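PDB 2POZ: putative dehydratase from Mesorhizobium loti, which is of unknown function but belongs to the mandelate racemase/muconate lactonizing enzyme family and may act as a lyase. Local coordinates for residues Asn9-Lys14 with Leu370-Ile375; Pro20-Ile25 with Ser311-Thr316; Gly50-Leu55 with Ser94-Ala99; Val304-Cys309 with Leu319-Asn324. All blocks are in the same frame, centred on the assembly; numbering follows the deposited sequence.

Contact 1: Asn9-Lys14 with Leu370-Ile375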
# COMPACT_ATOMS: atom_id res chain seq x y z
N ASN A 9 22.53 20.99 -39.65
CA ASN A 9 23.46 21.98 -39.11
C ASN A 9 23.14 22.20 -37.63
O ASN A 9 21.97 22.30 -37.25
CB ASN A 9 23.35 23.31 -39.86
CG ASN A 9 24.04 23.28 -41.22
OD1 ASN A 9 23.73 24.08 -42.10
ND2 ASN A 9 24.98 22.36 -41.40
N ILE A 10 24.19 22.30 -36.82
CA ILE A 10 24.04 22.51 -35.39
C ILE A 10 24.69 23.84 -35.01
O ILE A 10 25.86 24.08 -35.33
CB ILE A 10 24.71 21.37 -34.61
CG1 ILE A 10 24.09 20.04 -35.03
CG2 ILE A 10 24.53 21.59 -33.11
CD1 ILE A 10 24.99 18.86 -34.80
N TYR A 11 23.93 24.67 -34.33
CA TYR A 11 24.38 26.00 -33.92
C TYR A 11 24.42 26.12 -32.41
O TYR A 11 23.46 25.76 -31.73
CB TYR A 11 23.43 27.05 -34.50
CG TYR A 11 23.23 26.95 -36.00
CD1 TYR A 11 24.00 27.70 -36.88
CD2 TYR A 11 22.28 26.07 -36.54
CE1 TYR A 11 23.85 27.58 -38.27
CE2 TYR A 11 22.12 25.94 -37.93
CZ TYR A 11 22.91 26.70 -38.78
OH TYR A 11 22.76 26.57 -40.15
N LEU A 12 25.53 26.63 -31.88
CA LEU A 12 25.69 26.84 -30.45
C LEU A 12 25.87 28.35 -30.30
O LEU A 12 26.96 28.88 -30.43
CB LEU A 12 26.92 26.10 -29.92
CG LEU A 12 27.30 26.29 -28.45
CD1 LEU A 12 26.10 26.06 -27.54
CD2 LEU A 12 28.43 25.33 -28.10
N LEU A 13 24.77 29.04 -30.03
CA LEU A 13 24.80 30.49 -29.91
C LEU A 13 25.31 31.06 -28.60
O LEU A 13 25.36 30.39 -27.57
CB LEU A 13 23.41 31.08 -30.14
CG LEU A 13 22.85 31.27 -31.55
CD1 LEU A 13 22.71 29.93 -32.25
CD2 LEU A 13 21.50 31.97 -31.46
N LYS A 14 25.70 32.32 -28.69
CA LYS A 14 26.12 33.11 -27.54
C LYS A 14 25.08 34.20 -27.70
O LYS A 14 25.17 35.02 -28.61
CB LYS A 14 27.52 33.69 -27.71
CG LYS A 14 27.95 34.53 -26.49
CD LYS A 14 29.34 35.15 -26.65
CE LYS A 14 29.30 36.38 -27.55
NZ LYS A 14 30.59 37.13 -27.51
N LEU A 370 14.01 31.32 -39.76
CA LEU A 370 15.32 31.66 -39.23
C LEU A 370 16.01 32.76 -40.04
O LEU A 370 15.76 32.93 -41.23
CB LEU A 370 16.22 30.42 -39.25
CG LEU A 370 15.89 29.23 -38.35
CD1 LEU A 370 16.79 28.07 -38.72
CD2 LEU A 370 16.08 29.60 -36.89
N ILE A 371 16.86 33.53 -39.36
CA ILE A 371 17.63 34.57 -40.02
C ILE A 371 19.01 33.94 -40.07
O ILE A 371 19.79 34.04 -39.12
CB ILE A 371 17.68 35.87 -39.18
CG1 ILE A 371 16.26 36.38 -38.92
CG2 ILE A 371 18.49 36.93 -39.93
CD1 ILE A 371 16.20 37.68 -38.13
N LYS A 372 19.29 33.26 -41.18
CA LYS A 372 20.56 32.57 -41.35
C LYS A 372 21.78 33.43 -41.06
O LYS A 372 22.74 32.95 -40.47
CB LYS A 372 20.65 31.97 -42.75
CG LYS A 372 19.56 30.93 -43.06
CD LYS A 372 19.58 29.75 -42.08
CE LYS A 372 20.69 28.74 -42.39
NZ LYS A 372 22.05 29.33 -42.29
N ARG A 373 21.76 34.69 -41.47
CA ARG A 373 22.91 35.56 -41.22
C ARG A 373 23.21 35.70 -39.73
O ARG A 373 24.37 35.87 -39.34
CB ARG A 373 22.69 36.95 -41.81
CG ARG A 373 23.77 37.95 -41.38
CD ARG A 373 23.53 39.36 -41.88
NE ARG A 373 24.45 40.31 -41.27
CZ ARG A 373 24.57 41.58 -41.62
NH1 ARG A 373 23.82 42.07 -42.60
NH2 ARG A 373 25.44 42.38 -41.01
N ASN A 374 22.18 35.63 -38.89
CA ASN A 374 22.38 35.78 -37.45
C ASN A 374 22.89 34.54 -36.73
O ASN A 374 23.57 34.66 -35.71
CB ASN A 374 21.09 36.27 -36.79
CG ASN A 374 20.82 37.73 -37.09
OD1 ASN A 374 21.62 38.40 -37.74
ND2 ASN A 374 19.68 38.24 -36.61
N ILE A 375 22.58 33.36 -37.25
CA ILE A 375 23.03 32.14 -36.59
C ILE A 375 24.24 31.48 -37.25
O ILE A 375 24.97 30.72 -36.60
CB ILE A 375 21.89 31.09 -36.52
CG1 ILE A 375 21.49 30.64 -37.93
CG2 ILE A 375 20.69 31.67 -35.77
CD1 ILE A 375 20.45 29.55 -37.96
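I375 turns its CG1 branch to chi1 65°, between its own backbone N and carbonyl carbon, and with chi2 extended this lays the terminal CD1 over the ring of Y11, whose chi1 of -54° swings the ring off strand 5-12 toward the short helix 372-375. CD1 stands 3.8 Å from the ring centroid of Y11 and only 9° off the normal, a textbook CH-pi contact over one face. The same ring also meets the backbone of I375: Y11 CD1 comes within 3.2 Å of I375 O. The other branch of the isoleucine, CG2, is 4.4 Å from L13 CD2, so one beta-branched residue serves two side chains of the strand and its continuation. At the far end of the ring K372, bent along its chain, brings NZ to 3.6 Å from Y11 OH, a proximity rather than a bond. The hydroxyl has a weak hydrogen bond to E24 of the adjacent strand, and the ammonium a long, weak ion pair with E376. The example illustrates a feature of the enolase superfamily: the chain, having left the barrel, returns to the N-terminal capping domain, where strand 379-383 joins its antiparallel sheet beside strand 5-12.

Contact 2: Pro20-Ile25 with Ser311-Thr316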
# COMPACT_ATOMS: atom_id res chain seq x y z
N PRO A 20 21.74 29.27 -26.49
CA PRO A 20 20.75 28.48 -27.23
C PRO A 20 21.46 27.51 -28.17
O PRO A 20 22.48 27.85 -28.79
CB PRO A 20 19.97 29.52 -28.01
CG PRO A 20 20.08 30.74 -27.15
CD PRO A 20 21.53 30.71 -26.73
N VAL A 21 20.92 26.30 -28.27
CA VAL A 21 21.49 25.27 -29.13
C VAL A 21 20.40 24.99 -30.15
O VAL A 21 19.29 24.58 -29.79
CB VAL A 21 21.82 24.00 -28.33
CG1 VAL A 21 22.40 22.92 -29.25
CG2 VAL A 21 22.83 24.34 -27.22
N LEU A 22 20.69 25.24 -31.42
CA LEU A 22 19.71 25.05 -32.47
C LEU A 22 20.14 24.02 -33.50
O LEU A 22 21.32 23.74 -33.66
CB LEU A 22 19.44 26.36 -33.21
CG LEU A 22 19.35 27.68 -32.44
CD1 LEU A 22 19.13 28.80 -33.47
CD2 LEU A 22 18.24 27.66 -31.42
N VAL A 23 19.16 23.48 -34.21
CA VAL A 23 19.42 22.52 -35.27
C VAL A 23 18.59 22.92 -36.48
O VAL A 23 17.48 23.44 -36.34
CB VAL A 23 19.04 21.07 -34.84
CG1 VAL A 23 17.54 20.94 -34.65
CG2 VAL A 23 19.52 20.08 -35.90
N GLU A 24 19.15 22.73 -37.66
CA GLU A 24 18.46 23.04 -38.90
C GLU A 24 18.61 21.82 -39.79
O GLU A 24 19.73 21.41 -40.10
CB GLU A 24 19.08 24.24 -39.61
CG GLU A 24 18.42 24.52 -40.95
CD GLU A 24 19.16 25.56 -41.77
OE1 GLU A 24 20.31 25.30 -42.18
OE2 GLU A 24 18.57 26.64 -42.01
N ILE A 25 17.49 21.23 -40.18
CA ILE A 25 17.51 20.04 -41.03
C ILE A 25 17.15 20.43 -42.46
O ILE A 25 16.09 21.00 -42.70
CB ILE A 25 16.51 18.98 -40.53
CG1 ILE A 25 16.87 18.53 -39.11
CG2 ILE A 25 16.48 17.78 -41.49
CD1 ILE A 25 15.84 17.60 -38.48
N SER A 311 15.75 30.75 -27.28
CA SER A 311 15.64 31.81 -28.27
C SER A 311 14.18 31.93 -28.72
O SER A 311 13.31 31.19 -28.24
CB SER A 311 16.52 31.48 -29.48
OG SER A 311 15.92 30.45 -30.25
N SER A 312 13.92 32.86 -29.63
CA SER A 312 12.57 33.05 -30.17
C SER A 312 12.04 31.78 -30.83
O SER A 312 10.83 31.57 -30.92
CB SER A 312 12.57 34.17 -31.21
OG SER A 312 12.95 35.41 -30.65
N LEU A 313 12.95 30.93 -31.31
CA LEU A 313 12.53 29.69 -31.97
C LEU A 313 11.76 28.77 -31.02
O LEU A 313 10.61 28.43 -31.28
CB LEU A 313 13.74 28.95 -32.56
CG LEU A 313 13.43 27.59 -33.22
CD1 LEU A 313 12.35 27.75 -34.28
CD2 LEU A 313 14.70 27.01 -33.84
N ILE A 314 12.38 28.36 -29.92
CA ILE A 314 11.68 27.46 -29.01
C ILE A 314 10.42 28.08 -28.42
O ILE A 314 9.46 27.37 -28.11
CB ILE A 314 12.59 26.95 -27.86
CG1 ILE A 314 11.89 25.80 -27.13
CG2 ILE A 314 12.90 28.07 -26.88
CD1 ILE A 314 12.85 24.84 -26.43
N GLU A 315 10.39 29.40 -28.29
CA GLU A 315 9.20 30.07 -27.76
C GLU A 315 8.07 29.94 -28.78
O GLU A 315 6.92 29.64 -28.42
CB GLU A 315 9.47 31.56 -27.51
CG GLU A 315 10.46 31.85 -26.40
CD GLU A 315 10.69 33.34 -26.20
OE1 GLU A 315 9.68 34.07 -26.06
OE2 GLU A 315 11.87 33.77 -26.16
N THR A 316 8.38 30.15 -30.05
CA THR A 316 7.38 30.06 -31.10
C THR A 316 6.90 28.62 -31.25
O THR A 316 5.71 28.37 -31.44
CB THR A 316 7.95 30.56 -32.44
OG1 THR A 316 8.34 31.93 -32.29
CG2 THR A 316 6.91 30.46 -33.55
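The puckered ring of P20 touches S311 through one corner, its CB lying 4.2 Å from S311 CB. The planar group here is the S312 carbonyl, whose O receives T316 OG1 at 2.9 Å, with that donor tilted 30° from the carbonyl plane, while T316 N arrives from the opposite face. Two donors of one residue thus grip a single oxygen in the first turn of helix 312-324. Between strand and helix the main bridge is L22, whose CD2 reaches both the N-cap and the first turn, 3.8 Å from S311 OG and 4.3 Å from L313 CD2. S311 is the N-cap. Its chi1 of 74° points OG back over the turn, where it accepts from L313 N at 3.2 Å, an imperfectly straight bond of 144°. The same hydroxyl is hydrogen-bonded to E36 of strand 33-37, and E36 OE1 also takes I314 N, so a carboxylate from the sheet reinforces the capping of the helix start. The arrangement is that of the interface between the two domains of the enolase superfamily, where the N-terminal capping sheet meets the barrel domain; in relatives the active site lies between these domains.

Contact 3: Gly50-Leu55 with Ser94-Ala99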
# COMPACT_ATOMS: atom_id res chain seq x y z
N GLY A 50 26.84 18.57 -28.92
CA GLY A 50 27.49 17.31 -29.25
C GLY A 50 26.49 16.18 -29.47
O GLY A 50 26.67 15.33 -30.35
N MSE A 51 25.44 16.16 -28.66
CA MSE A 51 24.42 15.11 -28.77
C MSE A 51 23.67 15.20 -30.09
O MSE A 51 23.45 14.19 -30.74
CB MSE A 51 23.42 15.19 -27.62
CG MSE A 51 22.37 14.08 -27.66
SE MSE A 51 23.14 12.29 -27.53
CE MSE A 51 23.55 11.92 -29.36
N ILE A 52 23.28 16.41 -30.49
CA ILE A 52 22.57 16.56 -31.75
C ILE A 52 23.47 16.06 -32.88
O ILE A 52 23.01 15.39 -33.80
CB ILE A 52 22.16 18.01 -31.98
CG1 ILE A 52 21.19 18.45 -30.88
CG2 ILE A 52 21.50 18.16 -33.37
CD1 ILE A 52 20.78 19.91 -30.97
N LYS A 53 24.76 16.38 -32.80
CA LYS A 53 25.73 15.95 -33.81
C LYS A 53 25.78 14.42 -33.90
O LYS A 53 25.68 13.86 -34.99
CB LYS A 53 27.12 16.49 -33.47
CG LYS A 53 28.21 16.12 -34.47
CD LYS A 53 29.55 16.71 -34.05
CE LYS A 53 30.63 16.47 -35.10
NZ LYS A 53 30.93 15.03 -35.28
N ASP A 54 25.95 13.76 -32.76
CA ASP A 54 26.02 12.29 -32.73
C ASP A 54 24.74 11.66 -33.24
O ASP A 54 24.77 10.70 -34.01
CB ASP A 54 26.33 11.78 -31.32
CG ASP A 54 27.72 12.19 -30.83
OD1 ASP A 54 28.59 12.48 -31.66
OD2 ASP A 54 27.93 12.19 -29.59
N LEU A 55 23.60 12.18 -32.79
CA LEU A 55 22.30 11.66 -33.21
C LEU A 55 22.11 11.85 -34.71
O LEU A 55 21.68 10.93 -35.42
CB LEU A 55 21.17 12.39 -32.47
CG LEU A 55 20.90 12.01 -31.00
CD1 LEU A 55 19.89 12.99 -30.40
CD2 LEU A 55 20.37 10.56 -30.93
N SER A 94 14.62 16.08 -28.82
CA SER A 94 13.55 17.08 -28.91
C SER A 94 13.80 18.09 -30.03
O SER A 94 12.89 18.42 -30.79
CB SER A 94 13.41 17.86 -27.59
OG SER A 94 13.08 17.02 -26.50
N ALA A 95 15.03 18.58 -30.11
CA ALA A 95 15.38 19.57 -31.12
C ALA A 95 15.13 19.01 -32.51
O ALA A 95 14.53 19.66 -33.36
CB ALA A 95 16.85 20.00 -30.95
N ILE A 96 15.58 17.78 -32.73
CA ILE A 96 15.42 17.11 -34.01
C ILE A 96 13.94 16.89 -34.33
O ILE A 96 13.50 17.17 -35.44
CB ILE A 96 16.17 15.75 -34.00
CG1 ILE A 96 17.67 16.01 -34.08
CG2 ILE A 96 15.69 14.87 -35.17
CD1 ILE A 96 18.53 14.82 -33.79
N GLU A 97 13.19 16.42 -33.34
CA GLU A 97 11.76 16.15 -33.51
C GLU A 97 10.99 17.41 -33.90
O GLU A 97 10.10 17.36 -34.74
CB GLU A 97 11.19 15.54 -32.21
CG GLU A 97 9.77 14.98 -32.34
CD GLU A 97 8.71 15.96 -31.87
OE1 GLU A 97 8.95 17.18 -31.90
OE2 GLU A 97 7.61 15.51 -31.49
N GLN A 98 11.34 18.55 -33.29
CA GLN A 98 10.69 19.82 -33.61
C GLN A 98 10.93 20.14 -35.09
O GLN A 98 10.01 20.54 -35.80
CB GLN A 98 11.29 20.96 -32.79
CG GLN A 98 10.89 20.99 -31.32
CD GLN A 98 11.84 21.86 -30.52
OE1 GLN A 98 12.24 22.93 -30.97
NE2 GLN A 98 12.21 21.40 -29.32
N ALA A 99 12.17 20.00 -35.54
CA ALA A 99 12.51 20.29 -36.93
C ALA A 99 11.74 19.38 -37.89
O ALA A 99 11.40 19.79 -39.01
CB ALA A 99 14.01 20.13 -37.15
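I52 and I96 meet where helix 45-59 passes helix 87-108, the axes of the short segments 50-55 and 94-99 approaching to 10.7 Å at an angle of 61°. Both isoleucines hold the same rotamer: CG1 lies beside the backbone N, opposite the carbonyl carbon (chi1 -62° in I52 and -73° in I96), and chi2 is extended, so that each presents a long, straight branch ending in CD1. In I52 this branch reaches A95, CD1 resting 3.9 Å from A95 CB, while the shorter CG2 branch stays 4.4 Å from I96 CG1. I96 sends its own branch one turn further along the facing helix, where its CD1 comes to 3.8 Å from L55 CB and 4.1 Å from L55 CD1. L55 follows the same pattern, with CG beside the backbone N and the chain extended at chi2. The small methyl of A95 suits the long reach of I52, which also packs on V21 and V23 of strand 21-27. M75 of helix 68-78 touches both L55 and I96, and V43 of a second subunit packs on L55. With every atom pair across the contact aliphatic, cohesion here comes from buried hydrophobic surface, while directional bonds are left to the helix backbones and to polar neighbours such as D54, hydrogen-bonded to T46 of the second subunit.

Contact 4: Val304-Cys309 with Leu319-Asn324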
# COMPACT_ATOMS: atom_id res chain seq x y z
N VAL A 304 -1.43 22.39 -17.55
CA VAL A 304 -0.06 22.55 -18.03
C VAL A 304 0.44 23.98 -18.22
O VAL A 304 -0.21 24.81 -18.85
CB VAL A 304 0.10 21.78 -19.37
CG1 VAL A 304 1.55 21.75 -19.80
CG2 VAL A 304 -0.44 20.36 -19.22
N ALA A 305 1.62 24.25 -17.66
CA ALA A 305 2.29 25.55 -17.79
C ALA A 305 3.66 25.21 -18.37
O ALA A 305 4.65 25.10 -17.64
CB ALA A 305 2.43 26.20 -16.43
N PRO A 306 3.74 25.06 -19.71
CA PRO A 306 4.99 24.73 -20.39
C PRO A 306 6.16 25.63 -20.02
O PRO A 306 6.03 26.84 -19.98
CB PRO A 306 4.64 24.85 -21.87
CG PRO A 306 3.15 24.61 -21.89
CD PRO A 306 2.70 25.39 -20.69
N HIS A 307 7.29 25.01 -19.73
CA HIS A 307 8.47 25.79 -19.40
C HIS A 307 9.18 26.11 -20.71
O HIS A 307 9.32 25.25 -21.58
CB HIS A 307 9.41 25.01 -18.49
CG HIS A 307 10.72 25.70 -18.26
ND1 HIS A 307 11.87 25.35 -18.91
CD2 HIS A 307 11.03 26.77 -17.48
CE1 HIS A 307 12.85 26.16 -18.55
NE2 HIS A 307 12.36 27.03 -17.68
N VAL A 308 9.60 27.36 -20.85
CA VAL A 308 10.31 27.77 -22.06
C VAL A 308 11.30 28.87 -21.75
O VAL A 308 10.94 29.91 -21.21
CB VAL A 308 9.34 28.28 -23.14
CG1 VAL A 308 8.46 27.15 -23.62
CG2 VAL A 308 8.47 29.37 -22.59
N CYS A 309 12.56 28.62 -22.09
CA CYS A 309 13.62 29.60 -21.89
C CYS A 309 14.76 29.33 -22.86
O CYS A 309 15.66 28.54 -22.59
CB CYS A 309 14.16 29.56 -20.46
SG CYS A 309 15.41 30.84 -20.15
N LEU A 319 4.37 27.69 -28.77
CA LEU A 319 3.03 28.21 -29.06
C LEU A 319 2.24 27.20 -29.89
O LEU A 319 1.02 27.13 -29.80
CB LEU A 319 3.10 29.55 -29.81
CG LEU A 319 3.72 30.73 -29.06
CD1 LEU A 319 3.63 31.98 -29.93
CD2 LEU A 319 3.01 30.95 -27.73
N GLN A 320 2.94 26.42 -30.70
CA GLN A 320 2.27 25.40 -31.51
C GLN A 320 1.52 24.44 -30.59
O GLN A 320 0.40 24.03 -30.88
CB GLN A 320 3.29 24.60 -32.33
CG GLN A 320 3.92 25.37 -33.49
CD GLN A 320 2.89 25.82 -34.51
OE1 GLN A 320 2.01 25.06 -34.89
NE2 GLN A 320 3.02 27.07 -34.98
N LEU A 321 2.14 24.10 -29.47
CA LEU A 321 1.55 23.19 -28.51
C LEU A 321 0.42 23.86 -27.72
O LEU A 321 -0.68 23.31 -27.60
CB LEU A 321 2.62 22.69 -27.53
CG LEU A 321 2.22 21.76 -26.39
CD1 LEU A 321 2.29 20.32 -26.84
CD2 LEU A 321 3.15 21.98 -25.20
N GLU A 322 0.69 25.05 -27.19
CA GLU A 322 -0.28 25.77 -26.39
C GLU A 322 -1.53 26.17 -27.16
O GLU A 322 -2.56 26.50 -26.57
CB GLU A 322 0.38 26.99 -25.76
CG GLU A 322 1.66 26.63 -25.01
CD GLU A 322 2.34 27.82 -24.37
OE1 GLU A 322 2.38 28.90 -25.01
OE2 GLU A 322 2.84 27.68 -23.24
N ALA A 323 -1.44 26.15 -28.48
CA ALA A 323 -2.60 26.51 -29.30
C ALA A 323 -3.53 25.30 -29.38
O ALA A 323 -4.73 25.44 -29.59
CB ALA A 323 -2.15 26.89 -30.71
N ASN A 324 -2.96 24.11 -29.16
CA ASN A 324 -3.69 22.86 -29.31
C ASN A 324 -4.15 22.06 -28.07
O ASN A 324 -5.22 21.46 -28.10
CB ASN A 324 -2.86 21.96 -30.24
CG ASN A 324 -3.46 20.58 -30.43
OD1 ASN A 324 -3.15 19.64 -29.70
ND2 ASN A 324 -4.32 20.44 -31.43
O HOH W 1 5.08 28.56 -22.02
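P306 and E322 have the closest CA atoms of the two segments, 8.1 Å apart, yet their backbones differ in kind. Around P306 the chain is extended (phi -51°, psi 133°) and belongs to the loop that leaves strand 303-304, whereas 319-324 is helical, with A323 N bonded to L319 O at 3.0 Å. An irregular strand exit thus lies against a later turn of the helix that follows it. The side chains meet mainly at the proline ring. L321, pointing toward the loop, sets CD2 4.2 Å from P306 CG. E322 begins with CG beside its backbone N and continues stretched out at chi2, which carries the carboxylate across to the ring. Its OE2 lies 3.4 Å from both P306 CG and P306 CD, a snug packing contact of an oxygen on an apolar ring. That oxygen is not left to carbon alone: one water donates to E322 OE2 at 2.7 Å and to P306 O at 2.8 Å, bridging side chain and loop backbone. The second carboxylate oxygen, OE1, is hydrogen-bonded to H331 ND1, so the buried group is held from two directions. Beyond the proline, H307 turns away and bonds D280, a pairing consistent with the His-Asp dyad of mandelate racemase relatives. In the barrel, then, the contact lies between the loop that follows strand 303-304 and the helix after it, 312-324, with T290 and K291 of helix 287-298 packing on L321 and strand 331-333 supplying H331.

How the contacts relate
Contacts 1, 2 and 3 form one continuous body on the same side of the chain's centre, while contact 4 lies deeper in the barrel domain, joined to contact 2 through helix 312-324. Contacts 1 and 2, centred 9 Å apart, share the antiparallel sheet through neighbouring strands 5-12 and 21-27; contact 3 packs its helices on this sheet, about 11 Å from contact 2 between centres. Contact 4 uses the shared helix about two turns later than contact 2, with 14 Å between centres. Along the chain contact 1 spans everything else, contact 3 falls within the span of contact 2, and contacts 2 and 4 interleave. Helix 312-324 therefore links the capping domain to the barrel.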